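Local coordinates for protein tail lysozyme, putative (Geobacter sulfurreducens, PDB 2IA7) that has no established function but, as a putative tail lysozyme of the gp25-like family, probably serves in the baseplate of a phage tail or related particle, at residues D54-R62 with I75-W86; P88-S98 with L108-R116. All blocks are in the same frame, centred on the assembly; numbering follows the deposited sequence.

Contact 1 of 2, residues D54-R62 with I75-W86; sequences DFGCGIHDR and IENEVKEALILW
The loop that leads towards helix 69-86 lies along that helix, and F55 and W86 join the two through an edge-to-face aromatic pair. F55 CD1 comes 3.6 Å from W86 CD2, over one face of the indole, with the ring planes 62° apart. The phenyl reaches it because CG of F55 is anti to the backbone N (chi1 -179°), and L85 CG covers the other indole face. In the ring plane, W86 NE1 donates to a water. With an alanine in place of the tryptophan, F55 would probably lose the aromatic face its edge packs on, and that water its indole donor. A82 has only a methyl, which allows close backbone approach: its CB lies 3.9 Å from C57 CB. In the gp25-like fold seen here, helix 30-42 adds I41 to this apolar patch, touching F55, A82 and W86. Farther along, G58 leaves room for a glutamate, since a CB there would run into E78 OE1. The E78 chain bends at chi2 (-91°), carrying its carboxylate across G58 to R62. R62 turns its guanidinium side-on, so that two nitrogens bond to E78 OE2, which lies in the guanidinium plane, and a salt bridge forms: R62 NE (3.0 Å) approaches on the anti lone pair of OE2, and R62 NH2 (3.2 Å) comes from above the carboxylate plane. Both E78 oxygens also accept from waters. One of these waters takes the N-H of G58 and donates to E78 O and OE1; the other donates to G58 O and OE2. I59 was built in two conformations; in one, CD1 comes 3.6 Å from I75 CG1 beside F64, so this aliphatic contact is less certain.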
loop_
_atom_site.group_PDB
_atom_site.type_symbol
_atom_site.label_atom_id
_atom_site.label_comp_id
_atom_site.label_asym_id
_atom_site.label_seq_id
_atom_site.Cartn_x
_atom_site.Cartn_y
_atom_site.Cartn_z
ATOM N N ASP A 54 -16.222 1.516 1.984
ATOM C CA ASP A 54 -15.212 2.581 1.930
ATOM C C ASP A 54 -13.781 2.086 2.194
ATOM O O ASP A 54 -12.819 2.779 1.913
ATOM C CB ASP A 54 -15.537 3.675 2.951
ATOM C CG ASP A 54 -16.711 4.544 2.538
ATOM O OD1 ASP A 54 -17.512 4.127 1.664
ATOM O OD2 ASP A 54 -16.827 5.655 3.102
ATOM N N PHE A 55 -13.640 0.895 2.752
ATOM C CA PHE A 55 -12.341 0.373 3.095
ATOM C C PHE A 55 -11.543 -0.071 1.889
ATOM O O PHE A 55 -12.055 -0.801 1.050
ATOM C CB PHE A 55 -12.480 -0.805 4.042
ATOM C CG PHE A 55 -11.160 -1.390 4.474
ATOM C CD1 PHE A 55 -10.471 -0.915 5.565
ATOM C CD2 PHE A 55 -10.611 -2.465 3.768
ATOM C CE1 PHE A 55 -9.237 -1.446 5.898
ATOM C CE2 PHE A 55 -9.375 -3.023 4.135
ATOM C CZ PHE A 55 -8.701 -2.509 5.193
ATOM N N GLY A 56 -10.261 0.301 1.858
ATOM C CA GLY A 56 -9.343 -0.076 0.807
ATOM C C GLY A 56 -8.522 1.078 0.276
ATOM O O GLY A 56 -8.394 2.149 0.903
ATOM N N CYS A 57 -7.935 0.842 -0.894
ATOM C CA CYS A 57 -7.005 1.755 -1.523
ATOM C C CYS A 57 -7.510 2.155 -2.924
ATOM O O CYS A 57 -7.916 1.299 -3.727
ATOM C CB CYS A 57 -5.629 1.113 -1.622
ATOM S SG CYS A 57 -4.386 2.116 -2.410
ATOM N N GLY A 58 -7.509 3.447 -3.208
ATOM C CA GLY A 58 -8.052 3.943 -4.446
ATOM C C GLY A 58 -7.311 3.545 -5.699
ATOM O O GLY A 58 -7.836 3.717 -6.789
ATOM N N ILE A 59 -6.091 3.021 -5.578
ATOM C CA ILE A 59 -5.343 2.573 -6.739
ATOM C C ILE A 59 -6.121 1.548 -7.583
ATOM O O ILE A 59 -6.003 1.545 -8.818
ATOM C CB ILE A 59 -3.966 2.012 -6.346
ATOM C CG1 ILE A 59 -3.013 2.093 -7.547
ATOM C CG2 ILE A 59 -4.092 0.616 -5.767
ATOM C CD1 ILE A 59 -2.902 3.522 -8.113
ATOM N N HIS A 60 -6.956 0.729 -6.939
ATOM C CA HIS A 60 -7.721 -0.298 -7.622
ATOM C C HIS A 60 -8.815 0.283 -8.513
ATOM O O HIS A 60 -9.328 -0.435 -9.355
ATOM C CB HIS A 60 -8.329 -1.275 -6.593
ATOM C CG HIS A 60 -7.290 -2.016 -5.793
ATOM N ND1 HIS A 60 -6.689 -3.172 -6.240
ATOM C CD2 HIS A 60 -6.716 -1.730 -4.608
ATOM C CE1 HIS A 60 -5.806 -3.582 -5.339
ATOM N NE2 HIS A 60 -5.803 -2.722 -4.339
ATOM N N ASP A 61 -9.184 1.553 -8.324
ATOM C CA ASP A 61 -10.188 2.205 -9.180
ATOM C C ASP A 61 -9.616 2.789 -10.489
ATOM O O ASP A 61 -10.370 3.178 -11.370
ATOM C CB ASP A 61 -10.880 3.306 -8.415
ATOM C CG ASP A 61 -11.580 2.791 -7.169
ATOM O OD1 ASP A 61 -12.219 1.722 -7.251
ATOM O OD2 ASP A 61 -11.491 3.449 -6.118
ATOM N N ARG A 62 -8.296 2.818 -10.615
ATOM C CA ARG A 62 -7.649 3.547 -11.691
ATOM C C ARG A 62 -7.409 2.670 -12.911
ATOM O O ARG A 62 -7.084 1.512 -12.762
ATOM C CB ARG A 62 -6.304 4.042 -11.227
ATOM C CG ARG A 62 -6.340 4.977 -10.032
ATOM C CD ARG A 62 -6.137 6.390 -10.489
ATOM N NE ARG A 62 -6.254 7.356 -9.392
ATOM C CZ ARG A 62 -6.527 8.648 -9.603
ATOM N NH1 ARG A 62 -6.670 9.090 -10.835
ATOM N NH2 ARG A 62 -6.638 9.484 -8.585
ATOM N N ILE A 75 0.222 7.347 -7.796
ATOM C CA ILE A 75 0.174 6.020 -7.185
ATOM C C ILE A 75 0.675 6.064 -5.748
ATOM O O ILE A 75 0.001 5.603 -4.834
ATOM C CB ILE A 75 0.936 5.013 -8.011
ATOM C CG1 ILE A 75 0.205 4.875 -9.357
ATOM C CG2 ILE A 75 1.127 3.694 -7.272
ATOM C CD1 ILE A 75 1.142 4.237 -10.437
ATOM N N GLU A 76 1.783 6.745 -5.551
ATOM C CA GLU A 76 2.316 6.988 -4.229
ATOM C C GLU A 76 1.295 7.628 -3.317
ATOM O O GLU A 76 1.175 7.250 -2.158
ATOM C CB GLU A 76 3.573 7.855 -4.307
ATOM C CG GLU A 76 4.794 7.126 -4.838
ATOM C CD GLU A 76 5.860 8.042 -5.425
ATOM O OE1 GLU A 76 5.714 9.295 -5.351
ATOM O OE2 GLU A 76 6.812 7.513 -6.003
ATOM N N ASN A 77 0.613 8.642 -3.792
ATOM C CA ASN A 77 -0.209 9.420 -2.904
ATOM C C ASN A 77 -1.543 8.726 -2.627
ATOM O O ASN A 77 -2.073 8.853 -1.521
ATOM C CB ASN A 77 -0.375 10.815 -3.504
ATOM C CG ASN A 77 0.946 11.592 -3.515
ATOM O OD1 ASN A 77 1.853 11.295 -2.719
ATOM N ND2 ASN A 77 1.074 12.579 -4.410
ATOM N N GLU A 78 -1.980 7.864 -3.534
ATOM C CA GLU A 78 -3.107 6.978 -3.254
ATOM C C GLU A 78 -2.763 6.001 -2.120
ATOM O O GLU A 78 -3.588 5.701 -1.227
ATOM C CB GLU A 78 -3.516 6.187 -4.485
ATOM C CG GLU A 78 -4.237 7.021 -5.516
ATOM C CD GLU A 78 -5.713 7.020 -5.335
ATOM O OE1 GLU A 78 -6.207 6.888 -4.210
ATOM O OE2 GLU A 78 -6.381 7.172 -6.351
ATOM N N VAL A 79 -1.533 5.485 -2.122
ATOM C CA VAL A 79 -1.072 4.599 -1.064
ATOM C C VAL A 79 -1.006 5.391 0.233
ATOM O O VAL A 79 -1.476 4.919 1.277
ATOM C CB VAL A 79 0.283 4.042 -1.446
ATOM C CG1 VAL A 79 0.982 3.393 -0.269
ATOM C CG2 VAL A 79 0.140 3.071 -2.656
ATOM N N LYS A 80 -0.454 6.600 0.192
ATOM C CA LYS A 80 -0.316 7.381 1.404
ATOM C C LYS A 80 -1.707 7.576 1.996
ATOM O O LYS A 80 -1.922 7.395 3.209
ATOM C CB LYS A 80 0.250 8.770 1.115
ATOM C CG LYS A 80 1.737 8.798 0.792
ATOM C CD LYS A 80 2.141 10.230 0.369
ATOM C CE LYS A 80 3.534 10.270 -0.223
ATOM N NZ LYS A 80 3.836 11.672 -0.613
ATOM N N GLU A 81 -2.649 8.059 1.177
ATOM C CA GLU A 81 -3.954 8.387 1.734
ATOM C C GLU A 81 -4.665 7.202 2.361
ATOM O O GLU A 81 -5.296 7.325 3.405
ATOM C CB GLU A 81 -4.824 9.034 0.689
ATOM C CG GLU A 81 -4.385 10.402 0.260
ATOM C CD GLU A 81 -4.427 11.515 1.315
ATOM O OE1 GLU A 81 -4.842 11.385 2.497
ATOM O OE2 GLU A 81 -4.028 12.637 0.916
ATOM N N ALA A 82 -4.567 6.054 1.742
ATOM C CA ALA A 82 -5.168 4.835 2.271
ATOM C C ALA A 82 -4.563 4.425 3.590
ATOM O O ALA A 82 -5.294 4.037 4.509
ATOM C CB ALA A 82 -5.064 3.724 1.241
ATOM N N LEU A 83 -3.243 4.519 3.727
ATOM C CA LEU A 83 -2.543 4.189 4.983
ATOM C C LEU A 83 -2.785 5.151 6.128
ATOM O O LEU A 83 -2.901 4.761 7.298
ATOM C CB LEU A 83 -1.060 3.922 4.718
ATOM C CG LEU A 83 -0.793 2.747 3.760
ATOM C CD1 LEU A 83 0.724 2.506 3.622
ATOM C CD2 LEU A 83 -1.427 1.434 4.166
ATOM N N ILE A 84 -2.883 6.424 5.774
ATOM C CA ILE A 84 -3.222 7.469 6.762
ATOM C C ILE A 84 -4.606 7.275 7.315
ATOM O O ILE A 84 -4.818 7.366 8.499
ATOM C CB ILE A 84 -3.094 8.849 6.147
ATOM C CG1 ILE A 84 -1.623 9.128 5.916
ATOM C CG2 ILE A 84 -3.750 9.929 7.041
ATOM C CD1 ILE A 84 -1.387 10.361 5.063
ATOM N N LEU A 85 -5.556 6.984 6.448
ATOM C CA LEU A 85 -6.914 6.751 6.862
ATOM C C LEU A 85 -7.055 5.456 7.658
ATOM O O LEU A 85 -7.749 5.466 8.694
ATOM C CB LEU A 85 -7.810 6.731 5.644
ATOM C CG LEU A 85 -9.299 6.593 5.908
ATOM C CD1 LEU A 85 -9.838 7.688 6.838
ATOM C CD2 LEU A 85 -10.025 6.625 4.566
ATOM N N TRP A 86 -6.512 4.336 7.200
ATOM C CA TRP A 86 -6.848 3.020 7.752
ATOM C C TRP A 86 -5.798 2.426 8.670
ATOM O O TRP A 86 -6.082 1.419 9.295
ATOM C CB TRP A 86 -7.159 2.062 6.604
ATOM C CG TRP A 86 -8.357 2.494 5.844
ATOM C CD1 TRP A 86 -8.406 2.961 4.575
ATOM C CD2 TRP A 86 -9.707 2.543 6.342
ATOM N NE1 TRP A 86 -9.726 3.283 4.231
ATOM C CE2 TRP A 86 -10.523 3.020 5.303
ATOM C CE3 TRP A 86 -10.299 2.178 7.561
ATOM C CZ2 TRP A 86 -11.897 3.197 5.455
ATOM C CZ3 TRP A 86 -11.666 2.337 7.696
ATOM C CH2 TRP A 86 -12.440 2.835 6.647
HETATM O O HOH W 1 -9.327 4.411 1.279
HETATM O O HOH W 2 -6.427 5.555 -1.527
HETATM O O HOH W 3 -8.896 6.427 -7.009
#

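Contact 2 of 2, residues P88-S98 with L108-R116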
loop_
_atom_site.group_PDB
_atom_site.type_symbol
_atom_site.label_atom_id
_atom_site.label_comp_id
_atom_site.label_asym_id
_atom_site.label_seq_id
_atom_site.Cartn_x
_atom_site.Cartn_y
_atom_site.Cartn_z
ATOM N N PRO A 88 -3.736 4.027 11.540
ATOM C CA PRO A 88 -3.292 5.140 12.385
ATOM C C PRO A 88 -2.134 4.829 13.310
ATOM O O PRO A 88 -1.595 5.746 13.995
ATOM C CB PRO A 88 -4.566 5.486 13.173
ATOM C CG PRO A 88 -5.346 4.269 13.212
ATOM C CD PRO A 88 -5.092 3.589 11.878
ATOM N N ARG A 89 -1.753 3.574 13.420
ATOM C CA ARG A 89 -0.643 3.166 14.316
ATOM C C ARG A 89 0.733 3.534 13.771
ATOM O O ARG A 89 1.712 3.483 14.501
ATOM C CB ARG A 89 -0.691 1.669 14.557
ATOM C CG ARG A 89 -1.857 1.252 15.421
ATOM C CD ARG A 89 -1.940 -0.235 15.619
ATOM N NE ARG A 89 -2.215 -0.888 14.348
ATOM C CZ ARG A 89 -2.349 -2.187 14.188
ATOM N NH1 ARG A 89 -2.256 -3.015 15.219
ATOM N NH2 ARG A 89 -2.598 -2.679 12.978
ATOM N N ILE A 90 0.777 4.000 12.530
ATOM C CA ILE A 90 2.033 4.416 11.882
ATOM C C ILE A 90 2.053 5.855 11.443
ATOM O O ILE A 90 1.002 6.429 11.206
ATOM C CB ILE A 90 2.377 3.467 10.691
ATOM C CG1 ILE A 90 1.458 3.690 9.485
ATOM C CG2 ILE A 90 2.346 2.013 11.171
ATOM C CD1 ILE A 90 1.737 2.774 8.294
ATOM N N GLU A 91 3.265 6.398 11.312
ATOM C CA GLU A 91 3.538 7.654 10.634
ATOM C C GLU A 91 4.307 7.281 9.398
ATOM O O GLU A 91 5.325 6.641 9.449
ATOM C CB GLU A 91 4.422 8.590 11.494
ATOM C CG GLU A 91 4.776 9.840 10.704
ATOM C CD GLU A 91 5.722 10.805 11.406
ATOM O OE1 GLU A 91 6.525 10.383 12.274
ATOM O OE2 GLU A 91 5.700 12.007 11.023
ATOM N N LEU A 92 3.818 7.660 8.243
ATOM C CA LEU A 92 4.560 7.418 7.038
ATOM C C LEU A 92 5.741 8.360 6.889
ATOM O O LEU A 92 5.555 9.551 7.016
ATOM C CB LEU A 92 3.676 7.619 5.805
ATOM C CG LEU A 92 2.488 6.674 5.650
ATOM C CD1 LEU A 92 1.623 7.077 4.412
ATOM C CD2 LEU A 92 2.875 5.199 5.639
ATOM N N LEU A 93 6.914 7.827 6.557
ATOM C CA LEU A 93 8.159 8.575 6.351
ATOM C C LEU A 93 8.500 8.738 4.863
ATOM O O LEU A 93 8.911 9.807 4.445
ATOM C CB LEU A 93 9.329 7.869 7.043
ATOM C CG LEU A 93 9.132 7.629 8.545
ATOM C CD1 LEU A 93 10.300 6.923 9.175
ATOM C CD2 LEU A 93 8.859 8.914 9.307
ATOM N N SER A 94 8.294 7.697 4.051
ATOM C CA SER A 94 8.615 7.728 2.618
ATOM C C SER A 94 7.667 6.748 1.956
ATOM O O SER A 94 7.519 5.628 2.423
ATOM C CB SER A 94 10.067 7.265 2.375
ATOM O OG SER A 94 10.403 7.566 1.038
ATOM N N VAL A 95 7.091 7.130 0.827
ATOM C CA VAL A 95 6.351 6.239 -0.075
ATOM C C VAL A 95 6.879 6.496 -1.484
ATOM O O VAL A 95 6.677 7.594 -2.028
ATOM C CB VAL A 95 4.816 6.421 0.009
ATOM C CG1 VAL A 95 4.123 5.495 -0.984
ATOM C CG2 VAL A 95 4.340 6.139 1.453
ATOM N N THR A 96 7.490 5.492 -2.104
ATOM C CA THR A 96 8.041 5.622 -3.470
ATOM C C THR A 96 7.638 4.447 -4.334
ATOM O O THR A 96 7.809 3.272 -3.956
ATOM C CB THR A 96 9.603 5.597 -3.419
ATOM O OG1 THR A 96 10.046 6.633 -2.558
ATOM C CG2 THR A 96 10.251 5.743 -4.825
ATOM N N ALA A 97 7.120 4.748 -5.511
ATOM C CA ALA A 97 6.763 3.739 -6.500
ATOM C C ALA A 97 7.885 3.530 -7.466
ATOM O O ALA A 97 8.138 4.358 -8.323
ATOM C CB ALA A 97 5.468 4.182 -7.235
ATOM N N SER A 98 8.565 2.404 -7.351
ATOM C CA SER A 98 9.728 2.146 -8.174
ATOM C C SER A 98 9.377 1.273 -9.372
ATOM O O SER A 98 8.719 0.274 -9.218
ATOM C CB SER A 98 10.778 1.401 -7.358
ATOM O OG SER A 98 11.796 0.947 -8.236
ATOM N N LEU A 108 6.736 -1.624 -7.641
ATOM C CA LEU A 108 6.985 -1.893 -6.230
ATOM C C LEU A 108 6.844 -0.613 -5.445
ATOM O O LEU A 108 7.446 0.415 -5.829
ATOM C CB LEU A 108 8.381 -2.503 -6.061
ATOM C CG LEU A 108 8.595 -3.853 -6.721
ATOM C CD1 LEU A 108 10.056 -4.315 -6.463
ATOM C CD2 LEU A 108 7.591 -4.962 -6.356
ATOM N N ILE A 109 6.095 -0.638 -4.338
ATOM C CA ILE A 109 5.955 0.533 -3.468
ATOM C C ILE A 109 6.849 0.323 -2.282
ATOM O O ILE A 109 6.652 -0.579 -1.493
ATOM C CB ILE A 109 4.535 0.788 -3.010
ATOM C CG1 ILE A 109 3.588 0.604 -4.213
ATOM C CG2 ILE A 109 4.463 2.148 -2.392
ATOM C CD1 ILE A 109 3.768 1.544 -5.387
ATOM N N ASP A 110 7.903 1.128 -2.186
ATOM C CA ASP A 110 8.807 1.123 -1.043
ATOM C C ASP A 110 8.238 2.095 -0.006
ATOM O O ASP A 110 8.130 3.287 -0.252
ATOM C CB ASP A 110 10.168 1.568 -1.483
ATOM C CG ASP A 110 10.785 0.619 -2.523
ATOM O OD1 ASP A 110 10.848 -0.574 -2.276
ATOM O OD2 ASP A 110 11.321 1.192 -3.543
ATOM N N ILE A 111 7.863 1.558 1.146
ATOM C CA ILE A 111 7.189 2.234 2.193
ATOM C C ILE A 111 8.050 2.188 3.457
ATOM O O ILE A 111 8.294 1.128 4.001
ATOM C CB ILE A 111 5.805 1.601 2.484
ATOM C CG1 ILE A 111 4.912 1.556 1.218
ATOM C CG2 ILE A 111 5.131 2.413 3.591
ATOM C CD1 ILE A 111 3.668 0.696 1.352
ATOM N N GLU A 112 8.454 3.367 3.908
ATOM C CA GLU A 112 9.215 3.491 5.171
ATOM C C GLU A 112 8.260 4.146 6.138
ATOM O O GLU A 112 7.577 5.122 5.803
ATOM C CB GLU A 112 10.492 4.338 5.026
ATOM C CG GLU A 112 11.468 3.875 4.005
ATOM C CD GLU A 112 12.722 4.760 3.925
ATOM O OE1 GLU A 112 13.229 5.186 5.016
ATOM O OE2 GLU A 112 13.160 5.028 2.764
ATOM N N TYR A 113 8.166 3.618 7.345
ATOM C CA TYR A 113 7.246 4.117 8.316
ATOM C C TYR A 113 7.772 3.936 9.735
ATOM O O TYR A 113 8.667 3.140 9.988
ATOM C CB TYR A 113 5.891 3.462 8.127
ATOM C CG TYR A 113 5.860 1.968 8.371
ATOM C CD1 TYR A 113 5.599 1.427 9.662
ATOM C CD2 TYR A 113 6.082 1.053 7.327
ATOM C CE1 TYR A 113 5.552 0.048 9.857
ATOM C CE2 TYR A 113 6.030 -0.309 7.529
ATOM C CZ TYR A 113 5.732 -0.821 8.784
ATOM O OH TYR A 113 5.726 -2.179 8.967
ATOM N N ARG A 114 7.211 4.731 10.624
ATOM C CA ARG A 114 7.506 4.724 12.076
ATOM C C ARG A 114 6.283 4.185 12.821
ATOM O O ARG A 114 5.147 4.603 12.587
ATOM C CB ARG A 114 7.817 6.154 12.553
ATOM C CG ARG A 114 8.139 6.265 14.016
ATOM C CD ARG A 114 8.487 7.709 14.377
ATOM N NE ARG A 114 7.325 8.554 14.249
ATOM C CZ ARG A 114 6.439 8.817 15.208
ATOM N NH1 ARG A 114 6.577 8.327 16.419
ATOM N NH2 ARG A 114 5.399 9.583 14.942
ATOM N N VAL A 115 6.472 3.166 13.659
ATOM C CA VAL A 115 5.432 2.695 14.555
ATOM C C VAL A 115 5.373 3.618 15.732
ATOM O O VAL A 115 6.355 3.800 16.426
ATOM C CB VAL A 115 5.680 1.235 14.996
ATOM C CG1 VAL A 115 4.649 0.800 16.032
ATOM C CG2 VAL A 115 5.567 0.320 13.752
ATOM N N ARG A 116 4.238 4.277 15.897
ATOM C CA ARG A 116 4.127 5.361 16.864
ATOM C C ARG A 116 4.340 4.852 18.276
ATOM O O ARG A 116 4.945 5.552 19.110
ATOM C CB ARG A 116 2.752 6.077 16.748
ATOM C CG ARG A 116 2.555 6.808 15.446
ATOM C CD ARG A 116 1.108 7.319 15.342
ATOM N NE ARG A 116 0.797 7.850 14.018
ATOM C CZ ARG A 116 1.202 9.031 13.570
ATOM N NH1 ARG A 116 1.927 9.822 14.348
ATOM N NH2 ARG A 116 0.917 9.403 12.325
HETATM O O HOH W 4 10.056 5.110 0.104
#
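E112 O is gripped by two consecutive amides, L93 N at 2.9 Å and S94 N at 3.2 Å, both reaching it from the same face of its carbonyl plane. This is a classic beta bulge in an antiparallel hairpin: L93 and S94 together face E112, which shifts the register by one residue. The isobutyl group of L93 lies over the partner backbone, CD1 4.0 Å from Y113 C. Beyond the bulge the pairing resumes, with S94, T96 and S98 opposite E112, D110 and L108 in hydrogen-bonded pairs. On their face a water lies between S94 OG and T96 OG1 and donates to D110 O. The polar end of D110 turns to R100. On the far side of the bulge E91 OE1 takes R114 NE at 2.8 Å, nearly head-on, and R114 NH2 from above the carboxylate plane, forming a salt bridge. The carboxylate and guanidinium planes stand 89° apart, nearly perpendicular, and N119 takes another nitrogen of R114. R116 lays its guanidinium face over E91 CB while its nitrogens make weak bonds to the carbonyls of P88 and I90; its backbone N to R89 O is the straighter bond. The other face carries branched and aromatic residues suited to burial. I90 CG2 meets Y113 CD1 at 3.6 Å; the tyrosine ring gets there with CG between the backbone N and carbonyl carbon (chi1 64°). V95 CG1 packs at 3.6 Å on I109 CG2, and A97, as a bare methyl, takes I109 CD1. Helix 69-86 covers V95 and I109 through V79 and I75, helix 30-42 lies on I90 and Y113, and strand 120-129 pairs with the other edge of strand 106-115.

How the contacts relate
Following the chain from the N terminus, helix 30-42 comes first, then the loop segment 54-62, which contact 1 brings back onto helix 69-86, closing the stretch 63-74. A short turn then leads into strand 90-98, and contact 2 closes the hairpin over residues 99-107, the last two already in the second strand. The two are in series: neither nests within nor crosses the other. They meet where helix 69-86, one half of contact 1, packs on strand 90-98 of contact 2. E76 OE2 probably accepts a hydrogen bond from A97 N, and K80 packs on L92. The loop thus lies against helix 69-86, which with helix 30-42 packs on the three-stranded sheet.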